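Local coordinates for 'Carboxyl esterase 2 (Tuber melanosporum Mel28, PDB 5MIF), which is a fungal carboxylesterase of the alpha/beta hydrolase fold and probably hydrolyses carboxylic ester bonds, at residues Pro159-Tyr164 against Ile204-Pro209; Met184-Asp189 against Glu194-Val199; Ser257-Glu260 against Gly266-Ser269. All blocks are in the same frame, centred on the assembly; numbering follows the deposited sequence.

Contact 1. Residues Pro159-Tyr164 against Ile204-Pro209; sequences PNEQCY and IKRKTP
Glu161 and Arg206 form a two-pronged salt bridge between helices 158-173 and 191-206. The guanidinium meets the carboxylate end-on, Arg206 NH1 to Glu161 OE1 at 2.7 Å and NH2 to OE2 at 2.6 Å, with the two planes only 25° apart. NH1 takes the syn lone pair of Glu161 OE1, which lies almost in the guanidinium plane, whereas OE2 is met on its syn side somewhat out of the carboxylate plane. Arg206 runs extended from CG to NE, which carries it across the face of the Tyr164 ring, from the OH end toward CD2; Glu161 folds at chi2 to bring its carboxylate up to it. The guanidinium stands nearly upright on the tyrosine ring, planes 83° apart, and NH1 sits 3.1 Å above the ring plane near the rim, a cation-pi contact. Tyr164 reaches out with CG anti to the backbone N (chi1 178°), and its OH shares a 2.8 Å hydrogen bond with Thr208 OG1. An alanine in place of Glu161 would probably leave Arg206 without its countercharge and free its guanidinium to swing off the ring. Thr208 follows the Schellman motif at Lys207, so the contact ties the C-terminal end of one helix to its neighbour in the alpha/beta hydrolase fold.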
ATOM      1  N   PRO A 159      23.609  19.962  -0.394  1.00 36.62           N
ATOM      2  CA  PRO A 159      22.326  19.654  -1.054  1.00 34.07           C
ATOM      3  C   PRO A 159      21.128  19.766  -0.084  1.00 38.84           C
ATOM      4  O   PRO A 159      20.055  20.245  -0.486  1.00 36.33           O
ATOM      5  CB  PRO A 159      22.513  18.219  -1.553  1.00 36.52           C
ATOM      6  CG  PRO A 159      24.039  18.059  -1.691  1.00 34.97           C
ATOM      7  CD  PRO A 159      24.580  18.851  -0.522  1.00 35.64           C
ATOM      8  N   ASN A 160      21.320  19.344   1.164  1.00 33.25           N
ATOM      9  CA  ASN A 160      20.302  19.503   2.190  1.00 33.90           C
ATOM     10  C   ASN A 160      19.878  20.959   2.353  1.00 38.79           C
ATOM     11  O   ASN A 160      18.683  21.269   2.390  1.00 35.61           O
ATOM     12  CB  ASN A 160      20.819  18.975   3.527  1.00 34.40           C
ATOM     13  CG  ASN A 160      21.442  17.594   3.397  1.00 38.64           C
ATOM     14  OD1 ASN A 160      22.429  17.416   2.686  1.00 36.02           O
ATOM     15  ND2 ASN A 160      20.876  16.616   4.091  1.00 33.66           N
ATOM     16  N   GLU A 161      20.864  21.848   2.463  1.00 37.08           N
ATOM     17  CA  GLU A 161      20.592  23.263   2.682  1.00 33.44           C
ATOM     18  C   GLU A 161      20.046  23.924   1.425  1.00 36.22           C
ATOM     19  O   GLU A 161      19.281  24.884   1.514  1.00 36.30           O
ATOM     20  CB  GLU A 161      21.841  23.988   3.186  1.00 34.74           C
ATOM     21  CG  GLU A 161      22.315  23.526   4.576  1.00 36.63           C
ATOM     22  CD  GLU A 161      21.366  23.900   5.716  1.00 37.43           C
ATOM     23  OE1 GLU A 161      20.448  24.717   5.512  1.00 42.77           O
ATOM     24  OE2 GLU A 161      21.564  23.403   6.842  1.00 41.81           O
ATOM     25  N   GLN A 162      20.447  23.431   0.255  1.00 34.78           N
ATOM     26  CA  GLN A 162      19.858  23.921  -0.987  1.00 34.12           C
ATOM     27  C   GLN A 162      18.361  23.626  -0.983  1.00 35.79           C
ATOM     28  O   GLN A 162      17.546  24.503  -1.267  1.00 37.19           O
ATOM     29  CB  GLN A 162      20.502  23.263  -2.212  1.00 36.55           C
ATOM     30  CG  GLN A 162      21.881  23.803  -2.584  1.00 40.26           C
ATOM     31  CD  GLN A 162      22.402  23.197  -3.872  1.00 40.49           C
ATOM     32  OE1 GLN A 162      22.346  21.982  -4.063  1.00 37.25           O
ATOM     33  NE2 GLN A 162      22.877  24.046  -4.779  1.00 39.27           N
ATOM     34  N   CYS A 163      18.017  22.381  -0.657  1.00 37.17           N
ATOM     35  CA  CYS A 163      16.625  21.939  -0.617  1.00 35.15           C
ATOM     36  C   CYS A 163      15.854  22.725   0.427  1.00 36.55           C
ATOM     37  O   CYS A 163      14.743  23.186   0.172  1.00 37.85           O
ATOM     38  CB  CYS A 163      16.545  20.451  -0.317  1.00 32.94           C
ATOM     39  SG  CYS A 163      17.117  19.438  -1.667  1.00 34.85           S
ATOM     40  N   TYR A 164      16.451  22.880   1.603  1.00 38.29           N
ATOM     41  CA  TYR A 164      15.827  23.677   2.647  1.00 35.45           C
ATOM     42  C   TYR A 164      15.604  25.107   2.165  1.00 39.78           C
ATOM     43  O   TYR A 164      14.503  25.639   2.315  1.00 39.55           O
ATOM     44  CB  TYR A 164      16.653  23.659   3.933  1.00 36.97           C
ATOM     45  CG  TYR A 164      16.047  24.529   5.002  1.00 36.43           C
ATOM     46  CD1 TYR A 164      15.000  24.068   5.779  1.00 37.78           C
ATOM     47  CD2 TYR A 164      16.498  25.828   5.208  1.00 42.79           C
ATOM     48  CE1 TYR A 164      14.431  24.864   6.749  1.00 43.84           C
ATOM     49  CE2 TYR A 164      15.939  26.633   6.170  1.00 41.86           C
ATOM     50  CZ  TYR A 164      14.901  26.150   6.940  1.00 43.60           C
ATOM     51  OH  TYR A 164      14.334  26.959   7.906  1.00 43.63           O
ATOM     52  N   ILE A 204      12.072  21.911  11.763  1.00 41.23           N
ATOM     53  CA  ILE A 204      11.776  21.782  13.184  1.00 43.08           C
ATOM     54  C   ILE A 204      12.817  22.552  14.005  1.00 43.29           C
ATOM     55  O   ILE A 204      12.463  23.372  14.843  1.00 42.54           O
ATOM     56  CB  ILE A 204      11.722  20.302  13.595  1.00 42.31           C
ATOM     57  CG1 ILE A 204      10.431  19.674  13.048  1.00 45.07           C
ATOM     58  CG2 ILE A 204      11.783  20.160  15.109  1.00 42.81           C
ATOM     59  CD1 ILE A 204      10.464  18.172  12.917  1.00 40.03           C
ATOM     60  N   LYS A 205      14.097  22.337  13.707  1.00 45.32           N
ATOM     61  CA  LYS A 205      15.180  23.071  14.372  1.00 44.65           C
ATOM     62  C   LYS A 205      15.118  24.591  14.229  1.00 45.03           C
ATOM     63  O   LYS A 205      15.531  25.314  15.142  1.00 48.81           O
ATOM     64  CB  LYS A 205      16.534  22.598  13.846  1.00 43.25           C
ATOM     65  CG  LYS A 205      16.875  21.190  14.257  1.00 46.11           C
ATOM     66  CD  LYS A 205      18.220  20.734  13.691  1.00 47.92           C
ATOM     67  CE  LYS A 205      18.557  19.373  14.256  1.00 49.28           C
ATOM     68  NZ  LYS A 205      19.970  19.222  14.684  1.00 50.51           N
ATOM     69  N   ARG A 206      14.634  25.083  13.091  1.00 39.55           N
ATOM     70  CA  ARG A 206      14.692  26.513  12.809  1.00 39.79           C
ATOM     71  C   ARG A 206      13.327  27.172  12.942  1.00 43.26           C
ATOM     72  O   ARG A 206      13.184  28.376  12.740  1.00 44.38           O
ATOM     73  CB  ARG A 206      15.273  26.729  11.400  1.00 41.80           C
ATOM     74  CG  ARG A 206      16.724  26.211  11.271  1.00 40.35           C
ATOM     75  CD  ARG A 206      17.213  26.078   9.823  1.00 39.07           C
ATOM     76  NE  ARG A 206      18.575  25.548   9.785  1.00 41.54           N
ATOM     77  CZ  ARG A 206      19.248  25.229   8.681  1.00 40.04           C
ATOM     78  NH1 ARG A 206      18.683  25.361   7.486  1.00 41.75           N
ATOM     79  NH2 ARG A 206      20.487  24.763   8.780  1.00 39.47           N
ATOM     80  N   LYS A 207      12.343  26.371  13.335  1.00 43.08           N
ATOM     81  CA  LYS A 207      10.960  26.805  13.528  1.00 43.48           C
ATOM     82  C   LYS A 207      10.371  27.469  12.291  1.00 44.53           C
ATOM     83  O   LYS A 207       9.791  28.549  12.366  1.00 44.80           O
ATOM     84  CB  LYS A 207      10.854  27.715  14.755  1.00 44.67           C
ATOM     85  CG  LYS A 207      11.192  26.923  16.032  1.00 51.19           C
ATOM     86  CD  LYS A 207      11.442  27.785  17.262  1.00 63.58           C
ATOM     87  CE  LYS A 207      11.905  26.920  18.440  1.00 68.11           C
ATOM     88  NZ  LYS A 207      11.321  25.546  18.414  1.00 73.11           N
ATOM     89  N   THR A 208      10.533  26.806  11.148  1.00 41.46           N
ATOM     90  CA  THR A 208       9.915  27.259   9.906  1.00 41.41           C
ATOM     91  C   THR A 208       8.866  26.229   9.479  1.00 40.54           C
ATOM     92  O   THR A 208       8.949  25.070   9.880  1.00 44.69           O
ATOM     93  CB  THR A 208      10.967  27.465   8.791  1.00 41.85           C
ATOM     94  OG1 THR A 208      11.740  26.272   8.620  1.00 37.90           O
ATOM     95  CG2 THR A 208      11.880  28.647   9.131  1.00 40.81           C
ATOM     96  N   PRO A 209       7.885  26.637   8.652  1.00 39.20           N
ATOM     97  CA  PRO A 209       6.743  25.759   8.350  1.00 40.49           C
ATOM     98  C   PRO A 209       7.083  24.383   7.762  1.00 44.50           C
ATOM     99  O   PRO A 209       7.915  24.242   6.850  1.00 41.02           O
ATOM    100  CB  PRO A 209       5.931  26.586   7.341  1.00 37.05           C
ATOM    101  CG  PRO A 209       6.229  27.995   7.715  1.00 40.33           C
ATOM    102  CD  PRO A 209       7.678  28.001   8.133  1.00 38.36           C
TER

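Contact 2. Residues Met184-Asp189 against Glu194-Val199; sequences MGFGGD and ELSSSV
The strand-turn-helix unit of an alpha/beta hydrolase, where strand 184-189 leads through a sharp turn into helix 191-206, is held together here by Phe186 packing against Ser196 and Val199. The short segments run in roughly opposite directions, at 145°, their axes 7.0 Å from one another at closest approach. Phe186 has its CG beside the backbone N and anti to the carbonyl carbon (chi1 -79°), which directs the ring along the helix. Phe186 CE2 rests against Val199 CG1 at 3.6 Å, and CZ lies almost as near the same methyl; the two side chains cross at about a right angle, and the methyl approaches the ring obliquely. Ser196 occupies the other end of the phenylalanine: its OG lies 3.3 Å from Phe186 CB, while its backbone O is 3.8 Å from Phe186 CD2. That hydroxyl is buried yet satisfied, for it is hydrogen-bonded to Gln214 OE1 on the next strand, 213-217. Phe115 of strand 109-115 meets the Phe186 ring edge-to-face, so the aromatic is wedged between sheet and helix. Nearer the turn the strand carries two glycines, and the CA atoms of Gly188 and Ser196 come within 5.5 Å. A side chain on Gly188 would point toward the helix, straight at Ser196 CB, and glycine at this position lets the helix lie so close to the strand. Gly188 also begins a GxSxG sequence with Ser190 and Gly192, consistent with the nucleophile elbow of serine hydrolases, in which the strand turns tightly into the helix behind the presumed catalytic serine.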
ATOM      1  N   MET A 184       1.211  22.361   1.527  1.00 47.76           N
ATOM      2  CA  MET A 184       2.431  21.818   0.935  1.00 40.33           C
ATOM      3  C   MET A 184       2.677  20.371   1.324  1.00 42.14           C
ATOM      4  O   MET A 184       2.507  19.996   2.482  1.00 39.08           O
ATOM      5  CB  MET A 184       3.638  22.668   1.357  1.00 37.17           C
ATOM      6  CG  MET A 184       4.945  22.326   0.639  1.00 38.26           C
ATOM      7  SD  MET A 184       6.346  23.295   1.238  1.00 36.33           S
ATOM      8  CE  MET A 184       5.862  24.925   0.705  1.00 45.00           C
ATOM      9  N   GLY A 185       3.111  19.569   0.355  1.00 34.86           N
ATOM     10  CA  GLY A 185       3.610  18.250   0.660  1.00 35.34           C
ATOM     11  C   GLY A 185       5.109  18.177   0.418  1.00 40.33           C
ATOM     12  O   GLY A 185       5.674  18.993  -0.333  1.00 38.67           O
ATOM     13  N   PHE A 186       5.751  17.226   1.093  1.00 36.13           N
ATOM     14  CA  PHE A 186       7.114  16.797   0.792  1.00 36.83           C
ATOM     15  C   PHE A 186       7.070  15.399   0.202  1.00 37.38           C
ATOM     16  O   PHE A 186       6.353  14.532   0.707  1.00 37.27           O
ATOM     17  CB  PHE A 186       8.004  16.747   2.042  1.00 35.05           C
ATOM     18  CG  PHE A 186       8.530  18.071   2.499  1.00 34.98           C
ATOM     19  CD1 PHE A 186       8.159  19.249   1.886  1.00 34.89           C
ATOM     20  CD2 PHE A 186       9.424  18.125   3.560  1.00 35.79           C
ATOM     21  CE1 PHE A 186       8.662  20.466   2.342  1.00 32.02           C
ATOM     22  CE2 PHE A 186       9.925  19.322   4.015  1.00 32.12           C
ATOM     23  CZ  PHE A 186       9.548  20.500   3.396  1.00 35.61           C
ATOM     24  N   GLY A 187       7.862  15.164  -0.836  1.00 34.22           N
ATOM     25  CA  GLY A 187       8.082  13.818  -1.327  1.00 34.23           C
ATOM     26  C   GLY A 187       9.569  13.623  -1.613  1.00 35.85           C
ATOM     27  O   GLY A 187      10.268  14.574  -1.971  1.00 36.96           O
ATOM     28  N   GLY A 188      10.061  12.402  -1.441  1.00 34.37           N
ATOM     29  CA  GLY A 188      11.434  12.092  -1.790  1.00 36.82           C
ATOM     30  C   GLY A 188      11.662  10.596  -1.817  1.00 36.19           C
ATOM     31  O   GLY A 188      11.077   9.862  -1.018  1.00 36.29           O
ATOM     32  N   ASP A 189      12.512  10.147  -2.737  1.00 30.73           N
ATOM     33  CA  ASP A 189      12.807   8.727  -2.903  1.00 33.32           C
ATOM     34  C   ASP A 189      14.293   8.468  -2.673  1.00 38.59           C
ATOM     35  O   ASP A 189      15.147   9.229  -3.150  1.00 37.56           O
ATOM     36  CB  ASP A 189      12.395   8.243  -4.300  1.00 32.69           C
ATOM     37  CG  ASP A 189      13.216   8.893  -5.404  1.00 37.44           C
ATOM     38  OD1 ASP A 189      13.053  10.111  -5.625  1.00 35.43           O
ATOM     39  OD2 ASP A 189      14.020   8.188  -6.044  1.00 38.37           O
ATOM     40  N   GLU A 194      16.210  10.820   2.168  1.00 36.03           N
ATOM     41  CA  GLU A 194      17.119  11.418   3.145  1.00 35.54           C
ATOM     42  C   GLU A 194      16.954  12.930   3.129  1.00 34.61           C
ATOM     43  O   GLU A 194      16.855  13.562   4.185  1.00 40.56           O
ATOM     44  CB  GLU A 194      18.579  11.026   2.862  1.00 39.58           C
ATOM     45  CG  GLU A 194      19.593  11.529   3.895  1.00 40.43           C
ATOM     46  CD  GLU A 194      20.233  12.863   3.512  1.00 38.19           C
ATOM     47  OE1 GLU A 194      20.014  13.310   2.376  1.00 37.67           O
ATOM     48  OE2 GLU A 194      20.970  13.459   4.336  1.00 37.95           O
ATOM     49  N   LEU A 195      16.899  13.513   1.933  1.00 31.97           N
ATOM     50  CA  LEU A 195      16.762  14.962   1.819  1.00 34.99           C
ATOM     51  C   LEU A 195      15.415  15.474   2.364  1.00 35.66           C
ATOM     52  O   LEU A 195      15.350  16.521   3.030  1.00 34.00           O
ATOM     53  CB  LEU A 195      16.933  15.391   0.352  1.00 35.10           C
ATOM     54  CG  LEU A 195      18.369  15.210  -0.184  1.00 38.21           C
ATOM     55  CD1 LEU A 195      18.436  15.394  -1.700  1.00 32.40           C
ATOM     56  CD2 LEU A 195      19.321  16.158   0.522  1.00 32.09           C
ATOM     57  N   SER A 196      14.340  14.748   2.063  1.00 34.80           N
ATOM     58  CA  SER A 196      13.008  15.159   2.502  1.00 34.18           C
ATOM     59  C   SER A 196      12.950  15.199   4.026  1.00 32.43           C
ATOM     60  O   SER A 196      12.566  16.208   4.624  1.00 34.14           O
ATOM     61  CB  SER A 196      11.931  14.214   1.941  1.00 35.56           C
ATOM     62  OG  SER A 196      10.619  14.702   2.216  1.00 35.72           O
ATOM     63  N   SER A 197      13.369  14.110   4.655  1.00 34.53           N
ATOM     64  CA  SER A 197      13.319  14.029   6.109  1.00 36.77           C
ATOM     65  C   SER A 197      14.341  14.978   6.738  1.00 38.51           C
ATOM     66  O   SER A 197      14.124  15.471   7.846  1.00 36.14           O
ATOM     67  CB  SER A 197      13.567  12.597   6.582  1.00 33.11           C
ATOM     68  OG  SER A 197      14.797  12.136   6.068  1.00 40.83           O
ATOM     69  N   SER A 198      15.445  15.246   6.028  1.00 36.83           N
ATOM     70  CA  SER A 198      16.424  16.221   6.506  1.00 33.97           C
ATOM     71  C   SER A 198      15.858  17.627   6.554  1.00 33.16           C
ATOM     72  O   SER A 198      16.042  18.342   7.544  1.00 37.07           O
ATOM     73  CB  SER A 198      17.682  16.204   5.635  1.00 39.32           C
ATOM     74  OG  SER A 198      18.650  17.115   6.131  1.00 35.31           O
ATOM     75  N   VAL A 199      15.163  18.014   5.488  1.00 31.14           N
ATOM     76  CA  VAL A 199      14.542  19.330   5.402  1.00 32.34           C
ATOM     77  C   VAL A 199      13.412  19.480   6.434  1.00 38.64           C
ATOM     78  O   VAL A 199      13.218  20.561   7.023  1.00 36.86           O
ATOM     79  CB  VAL A 199      14.014  19.588   3.972  1.00 35.31           C
ATOM     80  CG1 VAL A 199      13.158  20.845   3.923  1.00 34.03           C
ATOM     81  CG2 VAL A 199      15.200  19.709   2.989  1.00 33.98           C
TER

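Contact 3. Residues Ser257-Glu260 against Gly266-Ser269; sequences SRLE and GRAS
One face of the Arg267 guanidinium is covered by a methyl of Leu259: CD2 lies 3.7 Å from NH2, 3.9 Å from CZ and 3.9 Å from NE, so the branch rests over the NE-CZ-NH2 side of the group. Arg267 NH1 forms a salt bridge with Asp222, outside the two segments. The contact lies within the long loop joining helices 241-251 and 270-273 of the alpha/beta hydrolase fold, where two 3-10 segments, 257-259 and 266-267, come together at the surface. The CA atoms of Leu259 and Arg267 are 7.2 Å apart, a gap bridged by the Arg267 side chain, which meets Leu259 CD2 and two backbone oxygens. Arg267 starts out extended and then bends at chi3 (80°); this turn lays the guanidinium broadside to the leucine instead of letting it run straight past. Leu259, with CG anti to its carbonyl carbon (chi1 -64°), sends CD2 to that face, and the two side chains cross at a slant. No hydrogen bond joins the segments, so the meeting is one of van der Waals contact, with the arginine's charge answered by Asp222. Leu259 also touches Ala224, and Arg267 touches Cys225, so both lean on the neighbouring loop that supplies the aspartate. Arg258, by contrast, carries its guanidinium away from Arg267 to the backbone O of Thr252. What it offers Arg267 is its own carbonyl: Arg267 CD faces two backbone oxygens, 3.8 Å from Leu259 O and 3.9 Å from Arg258 O.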
ATOM      1  N   SER A 257      30.356  12.709   9.759  1.00 48.89           N
ATOM      2  CA  SER A 257      29.193  13.463   9.309  1.00 47.26           C
ATOM      3  C   SER A 257      27.950  12.595   9.338  1.00 48.24           C
ATOM      4  O   SER A 257      26.855  13.079   9.620  1.00 46.32           O
ATOM      5  CB  SER A 257      29.404  13.998   7.894  1.00 48.64           C
ATOM      6  OG  SER A 257      30.579  14.775   7.810  1.00 52.37           O
ATOM      7  N   ARG A 258      28.136  11.306   9.071  1.00 45.07           N
ATOM      8  CA  ARG A 258      27.024  10.375   8.956  1.00 49.12           C
ATOM      9  C   ARG A 258      26.255  10.183  10.261  1.00 50.87           C
ATOM     10  O   ARG A 258      25.121   9.700  10.250  1.00 50.13           O
ATOM     11  CB  ARG A 258      27.538   9.032   8.453  1.00 46.96           C
ATOM     12  CG  ARG A 258      28.225   9.143   7.111  1.00 47.73           C
ATOM     13  CD  ARG A 258      28.940   7.874   6.741  1.00 44.61           C
ATOM     14  NE  ARG A 258      29.865   8.110   5.644  1.00 49.18           N
ATOM     15  CZ  ARG A 258      30.749   7.224   5.201  1.00 52.26           C
ATOM     16  NH1 ARG A 258      30.826   6.025   5.758  1.00 49.19           N
ATOM     17  NH2 ARG A 258      31.559   7.540   4.197  1.00 50.94           N
ATOM     18  N   LEU A 259      26.863  10.573  11.376  1.00 47.69           N
ATOM     19  CA  LEU A 259      26.231  10.412  12.680  1.00 48.31           C
ATOM     20  C   LEU A 259      25.319  11.579  13.015  1.00 48.17           C
ATOM     21  O   LEU A 259      24.489  11.485  13.922  1.00 47.43           O
ATOM     22  CB  LEU A 259      27.289  10.261  13.776  1.00 50.29           C
ATOM     23  CG  LEU A 259      28.178   9.018  13.701  1.00 51.09           C
ATOM     24  CD1 LEU A 259      29.282   9.101  14.730  1.00 49.88           C
ATOM     25  CD2 LEU A 259      27.368   7.744  13.879  1.00 50.01           C
ATOM     26  N   GLU A 260      25.476  12.681  12.285  1.00 45.95           N
ATOM     27  CA  GLU A 260      24.666  13.870  12.522  1.00 44.06           C
ATOM     28  C   GLU A 260      23.220  13.648  12.107  1.00 45.17           C
ATOM     29  O   GLU A 260      22.946  12.949  11.133  1.00 44.87           O
ATOM     30  CB  GLU A 260      25.248  15.064  11.772  1.00 45.33           C
ATOM     31  CG  GLU A 260      26.649  15.441  12.234  1.00 50.23           C
ATOM     32  CD  GLU A 260      27.261  16.560  11.414  1.00 48.84           C
ATOM     33  OE1 GLU A 260      26.519  17.262  10.691  1.00 43.89           O
ATOM     34  OE2 GLU A 260      28.491  16.730  11.485  1.00 53.96           O
ATOM     35  N   GLY A 266      17.160   9.486  10.798  1.00 43.44           N
ATOM     36  CA  GLY A 266      16.869   8.326  11.619  1.00 44.29           C
ATOM     37  C   GLY A 266      17.522   8.379  12.995  1.00 49.17           C
ATOM     38  O   GLY A 266      17.121   7.652  13.906  1.00 46.08           O
ATOM     39  N   ARG A 267      18.540   9.229  13.131  1.00 45.52           N
ATOM     40  CA  ARG A 267      19.290   9.368  14.374  1.00 44.89           C
ATOM     41  C   ARG A 267      18.919  10.641  15.119  1.00 46.89           C
ATOM     42  O   ARG A 267      19.577  11.008  16.093  1.00 43.40           O
ATOM     43  CB  ARG A 267      20.796   9.361  14.088  1.00 45.29           C
ATOM     44  CG  ARG A 267      21.258   8.160  13.280  1.00 49.03           C
ATOM     45  CD  ARG A 267      22.753   8.217  12.994  1.00 54.59           C
ATOM     46  NE  ARG A 267      23.508   7.771  14.158  1.00 61.14           N
ATOM     47  CZ  ARG A 267      23.724   6.499  14.474  1.00 62.86           C
ATOM     48  NH1 ARG A 267      23.270   5.524  13.692  1.00 59.00           N
ATOM     49  NH2 ARG A 267      24.408   6.205  15.571  1.00 60.27           N
ATOM     50  N   ALA A 268      17.867  11.315  14.668  1.00 43.22           N
ATOM     51  CA  ALA A 268      17.446  12.541  15.322  1.00 46.43           C
ATOM     52  C   ALA A 268      16.896  12.213  16.705  1.00 45.91           C
ATOM     53  O   ALA A 268      16.624  11.053  17.011  1.00 46.39           O
ATOM     54  CB  ALA A 268      16.413  13.276  14.481  1.00 46.30           C
ATOM     55  N   SER A 269      16.751  13.229  17.545  1.00 46.19           N
ATOM     56  CA  SER A 269      16.232  13.022  18.890  1.00 50.86           C
ATOM     57  C   SER A 269      14.735  12.715  18.885  1.00 51.47           C
ATOM     58  O   SER A 269      14.015  13.075  17.941  1.00 50.72           O
ATOM     59  CB  SER A 269      16.491  14.246  19.760  1.00 45.31           C
ATOM     60  OG  SER A 269      15.613  15.300  19.406  1.00 50.93           O
TER

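Overall arrangement
Helix 191-206 links the first two contacts: its N-terminal half packs on strand 184-189 in contact 2, and its C-terminal end meets helix 158-173 in contact 1. Their centres are 10 Å apart and they touch directly. Asn160 ND2 probably donates to Ser198 OG at 3.1 Å, and Cys163 CB packs on Val199 CG2 at 3.6 Å. Contact 2 lies deepest, leading into the probable nucleophile elbow at Ser190, which with His317 and Asp287 is arranged consistently with a Ser-His-Asp catalytic triad. Contact 3 sits at the surface, its centre about 15 Å from that of contact 1 and about 16 Å from that of contact 2, touching neither.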